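Carboxypeptidase 1 (Deinococcus radiodurans str. R1, PDB 5GIV) probably acts as a broad-specificity, zinc-dependent carboxypeptidase of the M32 family, releasing amino acids one after another from the C-terminus of peptides. Local coordinates at residues A[109-114]-A[136-141]; A[117-122]-A[406-411]; A[126-131]-A[380-385]; A[347-352]-A[417-422]. All coordinates share one frame; numbering follows the deposited sequence.

Contact 1 of 4, residues A[109-114]-A[136-141]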
loop_
_atom_site.group_PDB
_atom_site.type_symbol
_atom_site.label_atom_id
_atom_site.label_comp_id
_atom_site.label_asym_id
_atom_site.label_seq_id
_atom_site.Cartn_x
_atom_site.Cartn_y
_atom_site.Cartn_z
ATOM N N SER A 109 -16.768 -11.492 13.753
ATOM C CA SER A 109 -15.616 -10.734 13.275
ATOM C C SER A 109 -14.954 -9.947 14.402
ATOM O O SER A 109 -13.721 -9.908 14.498
ATOM C CB SER A 109 -16.053 -9.794 12.153
ATOM O OG SER A 109 -15.069 -8.806 11.918
ATOM N N GLY A 110 -15.752 -9.328 15.276
ATOM C CA GLY A 110 -15.172 -8.580 16.379
ATOM C C GLY A 110 -14.497 -9.477 17.398
ATOM O O GLY A 110 -13.447 -9.131 17.948
ATOM N N HIS A 111 -15.075 -10.651 17.650
ATOM C CA HIS A 111 -14.486 -11.563 18.622
ATOM C C HIS A 111 -13.147 -12.095 18.134
ATOM O O HIS A 111 -12.153 -12.056 18.867
ATOM C CB HIS A 111 -15.436 -12.721 18.918
ATOM C CG HIS A 111 -14.796 -13.835 19.683
ATOM N ND1 HIS A 111 -14.584 -13.779 21.043
ATOM C CD2 HIS A 111 -14.312 -15.032 19.276
ATOM C CE1 HIS A 111 -14.000 -14.895 21.443
ATOM N NE2 HIS A 111 -13.822 -15.672 20.390
ATOM N N VAL A 112 -13.104 -12.608 16.900
ATOM C CA VAL A 112 -11.855 -13.162 16.380
ATOM C C VAL A 112 -10.793 -12.081 16.284
ATOM O O VAL A 112 -9.593 -12.370 16.382
ATOM C CB VAL A 112 -12.077 -13.861 15.021
ATOM C CG1 VAL A 112 -13.019 -15.038 15.177
ATOM C CG2 VAL A 112 -12.607 -12.883 13.987
ATOM N N GLY A 113 -11.206 -10.822 16.110
ATOM C CA GLY A 113 -10.241 -9.735 16.147
ATOM C C GLY A 113 -9.620 -9.577 17.521
ATOM O O GLY A 113 -8.411 -9.358 17.647
ATOM N N GLN A 114 -10.436 -9.702 18.572
ATOM C CA GLN A 114 -9.917 -9.626 19.934
ATOM C C GLN A 114 -9.142 -10.881 20.302
ATOM O O GLN A 114 -8.115 -10.803 20.987
ATOM C CB GLN A 114 -11.060 -9.395 20.922
ATOM C CG GLN A 114 -11.786 -8.075 20.722
ATOM C CD GLN A 114 -12.786 -7.785 21.830
ATOM O OE1 GLN A 114 -12.911 -6.644 22.285
ATOM N NE2 GLN A 114 -13.509 -8.816 22.267
ATOM N N GLU A 136 -13.120 -20.883 23.708
ATOM C CA GLU A 136 -14.444 -21.387 24.058
ATOM C C GLU A 136 -15.537 -20.594 23.350
ATOM O O GLU A 136 -16.479 -21.171 22.793
ATOM C CB GLU A 136 -14.614 -21.373 25.573
ATOM C CG GLU A 136 -13.942 -22.577 26.215
ATOM C CD GLU A 136 -13.895 -22.515 27.730
ATOM O OE1 GLU A 136 -14.166 -21.428 28.308
ATOM O OE2 GLU A 136 -13.592 -23.572 28.336
ATOM N N LYS A 137 -15.424 -19.264 23.354
ATOM C CA LYS A 137 -16.388 -18.454 22.623
ATOM C C LYS A 137 -16.282 -18.710 21.125
ATOM O O LYS A 137 -17.301 -18.743 20.423
ATOM C CB LYS A 137 -16.187 -16.970 22.931
ATOM C CG LYS A 137 -17.303 -16.091 22.378
ATOM C CD LYS A 137 -17.162 -14.626 22.774
ATOM C CE LYS A 137 -18.353 -13.813 22.254
ATOM N NZ LYS A 137 -18.316 -12.385 22.677
ATOM N N THR A 138 -15.057 -18.876 20.616
ATOM C CA THR A 138 -14.891 -19.181 19.198
ATOM C C THR A 138 -15.532 -20.515 18.841
ATOM O O THR A 138 -16.188 -20.633 17.802
ATOM C CB THR A 138 -13.411 -19.174 18.806
ATOM O OG1 THR A 138 -12.905 -17.840 18.875
ATOM C CG2 THR A 138 -13.247 -19.676 17.379
ATOM N N LEU A 139 -15.376 -21.528 19.697
ATOM C CA LEU A 139 -15.996 -22.819 19.408
ATOM C C LEU A 139 -17.513 -22.710 19.380
ATOM O O LEU A 139 -18.164 -23.275 18.495
ATOM C CB LEU A 139 -15.565 -23.862 20.430
ATOM C CG LEU A 139 -16.236 -25.218 20.197
ATOM C CD1 LEU A 139 -15.820 -25.799 18.853
ATOM C CD2 LEU A 139 -15.911 -26.188 21.321
ATOM N N ASP A 140 -18.090 -21.972 20.329
ATOM C CA ASP A 140 -19.538 -21.796 20.365
ATOM C C ASP A 140 -20.022 -21.047 19.130
ATOM O O ASP A 140 -21.001 -21.448 18.493
ATOM C CB ASP A 140 -19.937 -21.076 21.655
ATOM C CG ASP A 140 -21.393 -20.630 21.662
ATOM O OD1 ASP A 140 -22.292 -21.498 21.759
ATOM O OD2 ASP A 140 -21.636 -19.401 21.596
ATOM N N LEU A 141 -19.338 -19.961 18.768
ATOM C CA LEU A 141 -19.698 -19.232 17.555
ATOM C C LEU A 141 -19.475 -20.068 16.290
ATOM O O LEU A 141 -20.218 -19.919 15.315
ATOM C CB LEU A 141 -18.905 -17.929 17.472
ATOM C CG LEU A 141 -19.189 -16.890 18.557
ATOM C CD1 LEU A 141 -18.218 -15.713 18.459
ATOM C CD2 LEU A 141 -20.641 -16.409 18.475
#

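Contact 2 of 4, residues A[117-122]-A[406-411]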
loop_
_atom_site.group_PDB
_atom_site.type_symbol
_atom_site.label_atom_id
_atom_site.label_comp_id
_atom_site.label_asym_id
_atom_site.label_seq_id
_atom_site.Cartn_x
_atom_site.Cartn_y
_atom_site.Cartn_z
ATOM N N SER A 117 -5.689 -10.525 18.573
ATOM C CA SER A 117 -4.803 -9.590 19.267
ATOM C C SER A 117 -4.271 -10.191 20.563
ATOM O O SER A 117 -3.073 -10.090 20.860
ATOM C CB SER A 117 -5.517 -8.266 19.518
ATOM O OG SER A 117 -5.754 -7.609 18.285
ATOM N N ALA A 118 -5.147 -10.814 21.356
ATOM C CA ALA A 118 -4.682 -11.468 22.577
ATOM C C ALA A 118 -3.682 -12.588 22.267
ATOM O O ALA A 118 -2.745 -12.821 23.043
ATOM C CB ALA A 118 -5.873 -12.006 23.378
ATOM N N TRP A 119 -3.858 -13.282 21.137
ATOM C CA TRP A 119 -2.954 -14.374 20.790
ATOM C C TRP A 119 -1.555 -13.858 20.456
ATOM O O TRP A 119 -0.550 -14.496 20.806
ATOM C CB TRP A 119 -3.531 -15.178 19.623
ATOM C CG TRP A 119 -2.596 -16.209 19.049
ATOM C CD1 TRP A 119 -2.355 -17.466 19.534
ATOM C CD2 TRP A 119 -1.779 -16.066 17.883
ATOM N NE1 TRP A 119 -1.442 -18.112 18.738
ATOM C CE2 TRP A 119 -1.075 -17.278 17.714
ATOM C CE3 TRP A 119 -1.578 -15.033 16.960
ATOM C CZ2 TRP A 119 -0.181 -17.485 16.658
ATOM C CZ3 TRP A 119 -0.691 -15.239 15.907
ATOM C CH2 TRP A 119 -0.002 -16.458 15.768
ATOM N N THR A 120 -1.466 -12.725 19.755
ATOM C CA THR A 120 -0.154 -12.179 19.416
ATOM C C THR A 120 0.676 -11.890 20.658
ATOM O O THR A 120 1.906 -11.831 20.567
ATOM C CB THR A 120 -0.296 -10.911 18.578
ATOM O OG1 THR A 120 -0.991 -9.920 19.345
ATOM C CG2 THR A 120 -1.083 -11.209 17.315
ATOM N N GLU A 121 0.036 -11.743 21.816
ATOM C CA GLU A 121 0.744 -11.572 23.076
ATOM C C GLU A 121 0.851 -12.868 23.863
ATOM O O GLU A 121 1.899 -13.139 24.465
ATOM C CB GLU A 121 0.045 -10.521 23.946
ATOM C CG GLU A 121 -0.284 -9.208 23.244
ATOM C CD GLU A 121 -1.025 -8.234 24.159
ATOM O OE1 GLU A 121 -1.211 -7.062 23.758
ATOM O OE2 GLU A 121 -1.456 -8.654 25.260
ATOM N N ALA A 122 -0.206 -13.690 23.845
ATOM C CA ALA A 122 -0.232 -14.888 24.675
ATOM C C ALA A 122 0.726 -15.962 24.173
ATOM O O ALA A 122 1.291 -16.704 24.981
ATOM C CB ALA A 122 -1.656 -15.446 24.744
ATOM N N GLN A 406 0.548 -22.596 18.514
ATOM C CA GLN A 406 1.467 -22.470 17.381
ATOM C C GLN A 406 0.825 -21.762 16.192
ATOM O O GLN A 406 1.390 -20.802 15.646
ATOM C CB GLN A 406 1.972 -23.849 16.964
ATOM C CG GLN A 406 2.638 -23.848 15.615
ATOM C CD GLN A 406 3.052 -25.230 15.153
ATOM O OE1 GLN A 406 3.120 -25.487 13.956
ATOM N NE2 GLN A 406 3.357 -26.119 16.096
ATOM N N ASP A 407 -0.333 -22.239 15.753
ATOM C CA ASP A 407 -0.952 -21.735 14.538
ATOM C C ASP A 407 -2.033 -20.704 14.854
ATOM O O ASP A 407 -2.722 -20.787 15.877
ATOM C CB ASP A 407 -1.524 -22.894 13.713
ATOM C CG ASP A 407 -0.467 -23.532 12.785
ATOM O OD1 ASP A 407 0.296 -22.780 12.133
ATOM O OD2 ASP A 407 -0.392 -24.783 12.719
ATOM N N VAL A 408 -2.161 -19.714 13.963
ATOM C CA VAL A 408 -3.101 -18.621 14.181
ATOM C C VAL A 408 -4.549 -19.005 13.877
ATOM O O VAL A 408 -5.469 -18.310 14.327
ATOM C CB VAL A 408 -2.732 -17.391 13.324
ATOM C CG1 VAL A 408 -3.042 -17.626 11.869
ATOM C CG2 VAL A 408 -3.460 -16.161 13.817
ATOM N N HIS A 409 -4.780 -20.102 13.150
ATOM C CA HIS A 409 -6.093 -20.328 12.546
ATOM C C HIS A 409 -7.224 -20.258 13.572
ATOM O O HIS A 409 -8.177 -19.490 13.405
ATOM C CB HIS A 409 -6.105 -21.666 11.799
ATOM C CG HIS A 409 -5.069 -21.760 10.720
ATOM N ND1 HIS A 409 -3.723 -21.573 10.963
ATOM C CD2 HIS A 409 -5.181 -22.007 9.394
ATOM C CE1 HIS A 409 -3.050 -21.716 9.835
ATOM N NE2 HIS A 409 -3.913 -21.969 8.866
ATOM N N TRP A 410 -7.134 -21.042 14.649
ATOM C CA TRP A 410 -8.222 -21.086 15.626
ATOM C C TRP A 410 -8.346 -19.808 16.452
ATOM O O TRP A 410 -9.326 -19.660 17.193
ATOM C CB TRP A 410 -8.034 -22.272 16.572
ATOM C CG TRP A 410 -8.016 -23.604 15.889
ATOM C CD1 TRP A 410 -8.548 -23.911 14.666
ATOM C CD2 TRP A 410 -7.429 -24.815 16.385
ATOM N NE1 TRP A 410 -8.328 -25.236 14.375
ATOM C CE2 TRP A 410 -7.645 -25.813 15.415
ATOM C CE3 TRP A 410 -6.746 -25.152 17.558
ATOM C CZ2 TRP A 410 -7.197 -27.124 15.579
ATOM C CZ3 TRP A 410 -6.308 -26.452 17.721
ATOM C CH2 TRP A 410 -6.536 -27.422 16.737
ATOM N N TYR A 411 -7.401 -18.877 16.341
ATOM C CA TYR A 411 -7.464 -17.647 17.116
ATOM C C TYR A 411 -7.885 -16.441 16.290
ATOM O O TYR A 411 -8.224 -15.403 16.874
ATOM C CB TYR A 411 -6.105 -17.366 17.770
ATOM C CG TYR A 411 -5.613 -18.531 18.585
ATOM C CD1 TYR A 411 -6.042 -18.718 19.893
ATOM C CD2 TYR A 411 -4.746 -19.464 18.037
ATOM C CE1 TYR A 411 -5.606 -19.787 20.631
ATOM C CE2 TYR A 411 -4.311 -20.537 18.769
ATOM C CZ TYR A 411 -4.742 -20.695 20.060
ATOM O OH TYR A 411 -4.307 -21.770 20.793
#

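Contact 3 of 4, residues A[126-131]-A[380-385]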
loop_
_atom_site.group_PDB
_atom_site.type_symbol
_atom_site.label_atom_id
_atom_site.label_comp_id
_atom_site.label_asym_id
_atom_site.label_seq_id
_atom_site.Cartn_x
_atom_site.Cartn_y
_atom_site.Cartn_z
ATOM N N ASN A 126 3.650 -17.919 26.414
ATOM C CA ASN A 126 3.241 -19.253 26.842
ATOM C C ASN A 126 2.041 -19.182 27.792
ATOM O O ASN A 126 1.978 -19.849 28.831
ATOM C CB ASN A 126 4.411 -20.003 27.476
ATOM C CG ASN A 126 4.090 -21.457 27.732
ATOM O OD1 ASN A 126 3.443 -22.105 26.907
ATOM N ND2 ASN A 126 4.559 -21.991 28.861
ATOM N N ASP A 127 1.063 -18.370 27.407
ATOM C CA ASP A 127 -0.114 -18.111 28.221
ATOM C C ASP A 127 -1.331 -18.713 27.524
ATOM O O ASP A 127 -2.174 -18.012 26.957
ATOM C CB ASP A 127 -0.265 -16.594 28.462
ATOM C CG ASP A 127 -1.297 -16.262 29.530
ATOM O OD1 ASP A 127 -1.841 -17.194 30.163
ATOM O OD2 ASP A 127 -1.543 -15.061 29.750
ATOM N N PHE A 128 -1.386 -20.047 27.519
ATOM C CA PHE A 128 -2.539 -20.711 26.926
ATOM C C PHE A 128 -3.779 -20.516 27.784
ATOM O O PHE A 128 -4.892 -20.414 27.257
ATOM C CB PHE A 128 -2.276 -22.203 26.718
ATOM C CG PHE A 128 -3.461 -22.938 26.146
ATOM C CD1 PHE A 128 -3.742 -22.874 24.789
ATOM C CD2 PHE A 128 -4.303 -23.675 26.965
ATOM C CE1 PHE A 128 -4.831 -23.533 24.255
ATOM C CE2 PHE A 128 -5.399 -24.343 26.436
ATOM C CZ PHE A 128 -5.661 -24.269 25.078
ATOM N N GLY A 129 -3.610 -20.481 29.109
ATOM C CA GLY A 129 -4.748 -20.258 29.983
ATOM C C GLY A 129 -5.501 -18.979 29.666
ATOM O O GLY A 129 -6.719 -18.912 29.837
ATOM N N ARG A 130 -4.802 -17.959 29.176
ATOM C CA ARG A 130 -5.490 -16.730 28.800
ATOM C C ARG A 130 -6.357 -16.919 27.561
ATOM O O ARG A 130 -7.424 -16.300 27.456
ATOM C CB ARG A 130 -4.476 -15.610 28.569
ATOM C CG ARG A 130 -5.060 -14.305 28.040
ATOM C CD ARG A 130 -3.944 -13.311 27.772
ATOM N NE ARG A 130 -4.393 -12.057 27.166
ATOM C CZ ARG A 130 -3.562 -11.104 26.741
ATOM N NH1 ARG A 130 -2.246 -11.265 26.853
ATOM N NH2 ARG A 130 -4.041 -9.998 26.187
ATOM N N MET A 131 -5.928 -17.765 26.614
ATOM C CA MET A 131 -6.686 -17.939 25.386
ATOM C C MET A 131 -7.871 -18.885 25.541
ATOM O O MET A 131 -8.765 -18.879 24.684
ATOM C CB MET A 131 -5.772 -18.449 24.269
ATOM C CG MET A 131 -4.581 -17.555 23.993
ATOM S SD MET A 131 -5.028 -15.817 23.829
ATOM C CE MET A 131 -6.246 -15.864 22.512
ATOM N N ASP A 380 -8.986 -28.407 27.783
ATOM C CA ASP A 380 -8.117 -29.566 27.665
ATOM C C ASP A 380 -7.325 -29.595 26.359
ATOM O O ASP A 380 -6.585 -30.556 26.123
ATOM C CB ASP A 380 -8.961 -30.842 27.786
ATOM C CG ASP A 380 -9.555 -31.021 29.172
ATOM O OD1 ASP A 380 -9.227 -30.233 30.071
ATOM O OD2 ASP A 380 -10.382 -31.929 29.359
ATOM N N LEU A 381 -7.439 -28.558 25.522
ATOM C CA LEU A 381 -6.833 -28.604 24.193
ATOM C C LEU A 381 -5.312 -28.649 24.258
ATOM O O LEU A 381 -4.681 -29.400 23.508
ATOM C CB LEU A 381 -7.296 -27.406 23.359
ATOM C CG LEU A 381 -6.708 -27.294 21.949
ATOM C CD1 LEU A 381 -7.058 -28.515 21.085
ATOM C CD2 LEU A 381 -7.190 -26.019 21.285
ATOM N N ALA A 382 -4.701 -27.856 25.142
ATOM C CA ALA A 382 -3.242 -27.821 25.207
ATOM C C ALA A 382 -2.681 -29.208 25.466
ATOM O O ALA A 382 -1.725 -29.637 24.809
ATOM C CB ALA A 382 -2.777 -26.842 26.291
ATOM N N ASP A 383 -3.276 -29.930 26.421
ATOM C CA ASP A 383 -2.815 -31.277 26.742
ATOM C C ASP A 383 -3.103 -32.257 25.608
ATOM O O ASP A 383 -2.251 -33.088 25.276
ATOM C CB ASP A 383 -3.447 -31.735 28.055
ATOM C CG ASP A 383 -3.045 -30.846 29.229
ATOM O OD1 ASP A 383 -1.851 -30.478 29.310
ATOM O OD2 ASP A 383 -3.920 -30.485 30.054
ATOM N N ALA A 384 -4.298 -32.190 25.011
ATOM C CA ALA A 384 -4.619 -33.097 23.909
ATOM C C ALA A 384 -3.697 -32.866 22.717
ATOM O O ALA A 384 -3.309 -33.821 22.029
ATOM C CB ALA A 384 -6.080 -32.932 23.495
ATOM N N TRP A 385 -3.334 -31.602 22.465
ATOM C CA TRP A 385 -2.411 -31.273 21.383
ATOM C C TRP A 385 -1.063 -31.955 21.590
ATOM O O TRP A 385 -0.552 -32.632 20.687
ATOM C CB TRP A 385 -2.250 -29.750 21.287
ATOM C CG TRP A 385 -1.308 -29.265 20.187
ATOM C CD1 TRP A 385 0.052 -29.406 20.148
ATOM C CD2 TRP A 385 -1.666 -28.516 19.011
ATOM N NE1 TRP A 385 0.557 -28.815 19.012
ATOM C CE2 TRP A 385 -0.476 -28.262 18.299
ATOM C CE3 TRP A 385 -2.874 -28.044 18.492
ATOM C CZ2 TRP A 385 -0.462 -27.566 17.093
ATOM C CZ3 TRP A 385 -2.861 -27.355 17.292
ATOM C CH2 TRP A 385 -1.664 -27.123 16.606
#

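Contact 4 of 4, residues A[347-352]-A[417-422]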
loop_
_atom_site.group_PDB
_atom_site.type_symbol
_atom_site.label_atom_id
_atom_site.label_comp_id
_atom_site.label_asym_id
_atom_site.label_seq_id
_atom_site.Cartn_x
_atom_site.Cartn_y
_atom_site.Cartn_z
ATOM N N LEU A 347 8.409 -29.821 14.936
ATOM C CA LEU A 347 7.289 -29.242 15.668
ATOM C C LEU A 347 6.444 -28.264 14.850
ATOM O O LEU A 347 5.229 -28.195 15.052
ATOM C CB LEU A 347 7.812 -28.504 16.902
ATOM C CG LEU A 347 8.503 -29.321 17.985
ATOM C CD1 LEU A 347 9.078 -28.376 19.041
ATOM C CD2 LEU A 347 7.531 -30.334 18.615
ATOM N N ILE A 348 7.048 -27.512 13.934
ATOM C CA ILE A 348 6.369 -26.414 13.258
ATOM C C ILE A 348 5.791 -26.928 11.951
ATOM O O ILE A 348 6.533 -27.397 11.077
ATOM C CB ILE A 348 7.323 -25.237 13.001
ATOM C CG1 ILE A 348 8.018 -24.802 14.298
ATOM C CG2 ILE A 348 6.576 -24.096 12.310
ATOM C CD1 ILE A 348 7.071 -24.451 15.410
ATOM N N ARG A 349 4.466 -26.819 11.816
ATOM C CA ARG A 349 3.781 -27.334 10.640
ATOM C C ARG A 349 4.304 -26.688 9.365
ATOM O O ARG A 349 4.599 -27.381 8.386
ATOM C CB ARG A 349 2.273 -27.115 10.772
ATOM C CG ARG A 349 1.502 -27.465 9.507
ATOM C CD ARG A 349 0.036 -27.078 9.633
ATOM N NE ARG A 349 -0.080 -25.661 9.949
ATOM C CZ ARG A 349 -0.105 -24.699 9.036
ATOM N NH1 ARG A 349 -0.049 -25.010 7.745
ATOM N NH2 ARG A 349 -0.199 -23.431 9.415
ATOM N N THR A 350 4.420 -25.356 9.354
ATOM C CA THR A 350 4.761 -24.654 8.117
ATOM C C THR A 350 6.158 -24.991 7.603
ATOM O O THR A 350 6.413 -24.839 6.404
ATOM C CB THR A 350 4.623 -23.136 8.297
ATOM O OG1 THR A 350 5.341 -22.716 9.460
ATOM C CG2 THR A 350 3.176 -22.748 8.456
ATOM N N ASP A 351 7.062 -25.448 8.462
ATOM C CA ASP A 351 8.415 -25.797 8.048
ATOM C C ASP A 351 8.614 -27.291 7.808
ATOM O O ASP A 351 9.730 -27.709 7.502
ATOM C CB ASP A 351 9.422 -25.336 9.103
ATOM C CG ASP A 351 9.377 -23.846 9.336
ATOM O OD1 ASP A 351 8.892 -23.112 8.447
ATOM O OD2 ASP A 351 9.860 -23.408 10.404
ATOM N N ALA A 352 7.572 -28.102 7.954
ATOM C CA ALA A 352 7.751 -29.544 7.935
ATOM C C ALA A 352 8.009 -30.034 6.515
ATOM O O ALA A 352 7.542 -29.448 5.535
ATOM C CB ALA A 352 6.531 -30.241 8.541
ATOM N N GLY A 417 -12.241 -27.425 10.071
ATOM C CA GLY A 417 -11.957 -27.345 8.650
ATOM C C GLY A 417 -10.871 -26.370 8.266
ATOM O O GLY A 417 -10.818 -25.948 7.116
ATOM N N SER A 418 -9.975 -26.032 9.195
ATOM C CA SER A 418 -8.973 -24.995 8.969
ATOM C C SER A 418 -7.751 -25.484 8.213
ATOM O O SER A 418 -7.020 -24.657 7.659
ATOM C CB SER A 418 -8.490 -24.420 10.303
ATOM O OG SER A 418 -9.577 -24.112 11.143
ATOM N N PHE A 419 -7.499 -26.792 8.190
ATOM C CA PHE A 419 -6.204 -27.306 7.764
ATOM C C PHE A 419 -6.236 -28.366 6.670
ATOM O O PHE A 419 -5.198 -28.565 6.027
ATOM C CB PHE A 419 -5.441 -27.884 8.967
ATOM C CG PHE A 419 -5.020 -26.849 9.981
ATOM C CD1 PHE A 419 -3.842 -26.122 9.805
ATOM C CD2 PHE A 419 -5.795 -26.600 11.104
ATOM C CE1 PHE A 419 -3.453 -25.167 10.723
ATOM C CE2 PHE A 419 -5.402 -25.648 12.043
ATOM C CZ PHE A 419 -4.231 -24.924 11.843
ATOM N N GLN A 420 -7.347 -29.079 6.451
ATOM C CA GLN A 420 -7.273 -30.190 5.500
ATOM C C GLN A 420 -6.950 -29.709 4.089
ATOM O O GLN A 420 -6.399 -30.478 3.299
ATOM C CB GLN A 420 -8.551 -31.044 5.519
ATOM C CG GLN A 420 -9.748 -30.416 4.897
ATOM C CD GLN A 420 -10.334 -29.377 5.790
ATOM O OE1 GLN A 420 -10.080 -29.369 6.998
ATOM N NE2 GLN A 420 -11.103 -28.471 5.210
ATOM N N GLY A 421 -7.266 -28.454 3.762
ATOM C CA GLY A 421 -6.893 -27.924 2.460
ATOM C C GLY A 421 -5.402 -28.009 2.175
ATOM O O GLY A 421 -4.996 -28.209 1.025
ATOM N N TYR A 422 -4.563 -27.854 3.205
ATOM C CA TYR A 422 -3.124 -27.966 2.993
ATOM C C TYR A 422 -2.757 -29.359 2.498
ATOM O O TYR A 422 -1.925 -29.511 1.596
ATOM C CB TYR A 422 -2.366 -27.650 4.283
ATOM C CG TYR A 422 -2.594 -26.251 4.815
ATOM C CD1 TYR A 422 -2.109 -25.139 4.134
ATOM C CD2 TYR A 422 -3.257 -26.045 6.015
ATOM C CE1 TYR A 422 -2.298 -23.865 4.614
ATOM C CE2 TYR A 422 -3.458 -24.772 6.506
ATOM C CZ TYR A 422 -2.975 -23.680 5.802
ATOM O OH TYR A 422 -3.172 -22.401 6.285
#

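Contact 1 of 4, residues A[109-114]-A[136-141]
H111 and T138 supply the polar link between helices 102-122 and 128-147. H111 NE2 and T138 OG1 are 2.8 Å apart in a hydrogen bond that is bent (131°), the hydroxyl oxygen meeting the rim of the imidazole in the plane of the ring. The carbonyl of Y134, one turn before T138, bonds to both partners, so the imidazole nitrogen is gripped twice. The apolar part rests on K137, whose extended chain runs alongside the ring, pointing back the other way. Its CG lies over one ring face in a CH-pi contact, 3.9 Å from the centroid, and its CD comes within 3.2 Å of H111 ND1. L141 CD1 adds a looser contact, 4.0 Å from H111 CD2. With CG turned anti to the backbone N (chi1 168°), the ring spans a gap between segment axes of 10.5 Å, the two short segments running roughly antiparallel, at 152°. With H111 cut back to alanine, T138 would probably lose its partner on the facing helix, and the K137 chain the surface it lies on. K137 NZ sits 4.3 Å from H111 ND1, close enough that it is likely to discourage a positive charge on this buried imidazole.

Contact 2 of 4, residues A[117-122]-A[406-411]
A chi1 of 172° swings W119 CG away from the backbone N and out from helix 102-122 toward the loop, while Y411, with its CG anti to the carbonyl carbon (chi1 -54°), turns its ring to face the indole. The result is an offset stack: the five-membered ring of W119 and the phenol ring lie 4.3 Å apart between centroids, with planes at 17°. The shift brings W119 CD1, rather than the ring centre, over the tyrosine, 3.5 Å from Y411 CD2. V408 takes the six-membered end of the same indole face. Its CG2 makes a CH-pi contact 4.0 Å from that centroid and comes to 3.6 Å from W119 CZ3. Q406 O lies at the indole edge, 3.8 Å from W119 CZ2, without a hydrogen bond. The polar ends are tied to the preceding loop: W119 NE1 bonds to L405 O and Y411 OH to A404 O, which helps fix both rings against rotation. Replacing W119 by an alanine would probably open a gap over V408 and Y411 and leave L405 O without this donor. The backbones stay close, W119 CA lying 6.7 Å from Y411 CA. An indole thus anchors the loop between helices 381-393 and 420-439 to helix 102-122, within the largely helical fold of the M32 family.

Contact 3 of 4, residues A[126-131]-A[380-385]
F128 and A382 form the close part of this contact, where the beginning of helix 128-147 meets the beginning of helix 381-393. The methyl of A382 sits over one face of the phenyl ring, displaced toward its rim: CB is 3.8 Å from the centroid in a CH-pi contact and 3.6 Å from F128 CD2. L381 meets the far end of the ring, its CB 3.9 Å from F128 CZ, with its side chain roughly perpendicular to that of the phenylalanine. The phenylalanine reaches across because its CG stands opposite the backbone N (chi1 178°). All three residues are buried. The side-chain contacts are apolar, though F128 CZ also comes to 3.7 Å from A382 N, and no hydrogen bond joins the segments. L135, a little further along helix 128-147, also packs on F128 and L381.

The backbone around F128 is shaped by two capping motifs. N126, at positive phi, is the C-prime residue of a Schellman motif that ends helix 102-122. D127 then occupies the N-cap of the next helix, its OD1 accepting from R130 N at 3.2 Å. That bond reaches the carboxylate from above its plane, 63° out of it.

The rest of the two segments makes no contact across. G129 is exposed on the first helix, as are D380 and D383 on the second, and none of them meets the facing segment. R130 points its guanidinium back to E121 of helix 102-122 in a salt bridge.

Contact 4 of 4, residues A[347-352]-A[417-422]
The guanidinium of R349 meets two aromatic rings, both on the same side of its plane, in different ways. It lies flat on Y422 as a stacked cation-pi pair, with R349 CZ 4.6 Å from the ring centroid and the planes 29° apart. R349 NH1 is the atom that stands over the centre of the tyrosine face, and its closest ring atom is Y422 CE2 at 3.6 Å. F419 comes to that same side with its ring steeply turned, the planes 61° apart. It presents its edge there, R349 CZ lying near the plane of the phenyl ring. Its closest approach is R349 NE to F419 CE1, 3.5 Å.

The arginine leaves its backbone extended, and then the bend at chi3 (56°) turns the guanidinium across the two rings. No hydrogen bond joins the segments, so the polar atoms look outward for partners. R349 NH2 makes a salt bridge with D407, and R349 NH1 bonds to Y357 OH, which together would set the rotation of the group. Y422 OH is bonded to H409 NE2. The carboxylate of D407 probably offsets the charge of the buried arginine.

F419 and Y422 are three residues apart, where the loop runs into helix 420-439, and the bond from Y422 N to F419 O (3.0 Å) holds that turn together. This places the tyrosine side chain about 5 Å from the bound zinc ion and about 4 Å from the side chain of its ligand E296. Y422 thus lies in the second shell beside the HExxH zinc site, where H266, H270 and E296 bind the metal, and R349 and F419 probably help position it.

Overall arrangement
All four contacts belong to the M32 peptidase fold; they are grouped around contact 2, between the periphery and the metal. Contacts 1 and 2 share helix 102-122, contacts 1 and 3 helix 128-147, and their centres are about 12 and 16 Å apart. Contact 3, about 25 Å from the chain centre, is the most peripheral; contact 4, at about 9 Å, is the innermost. Along the sequence, contact 1 closes before contact 4 opens, contact 3 falls wholly within the 284-residue span of contact 2, and every other pair interleaves. Contact 2 touches each of the others, and its loop 406-411 connects the helical pair 102-122 and 128-147 with the surroundings of the zinc site.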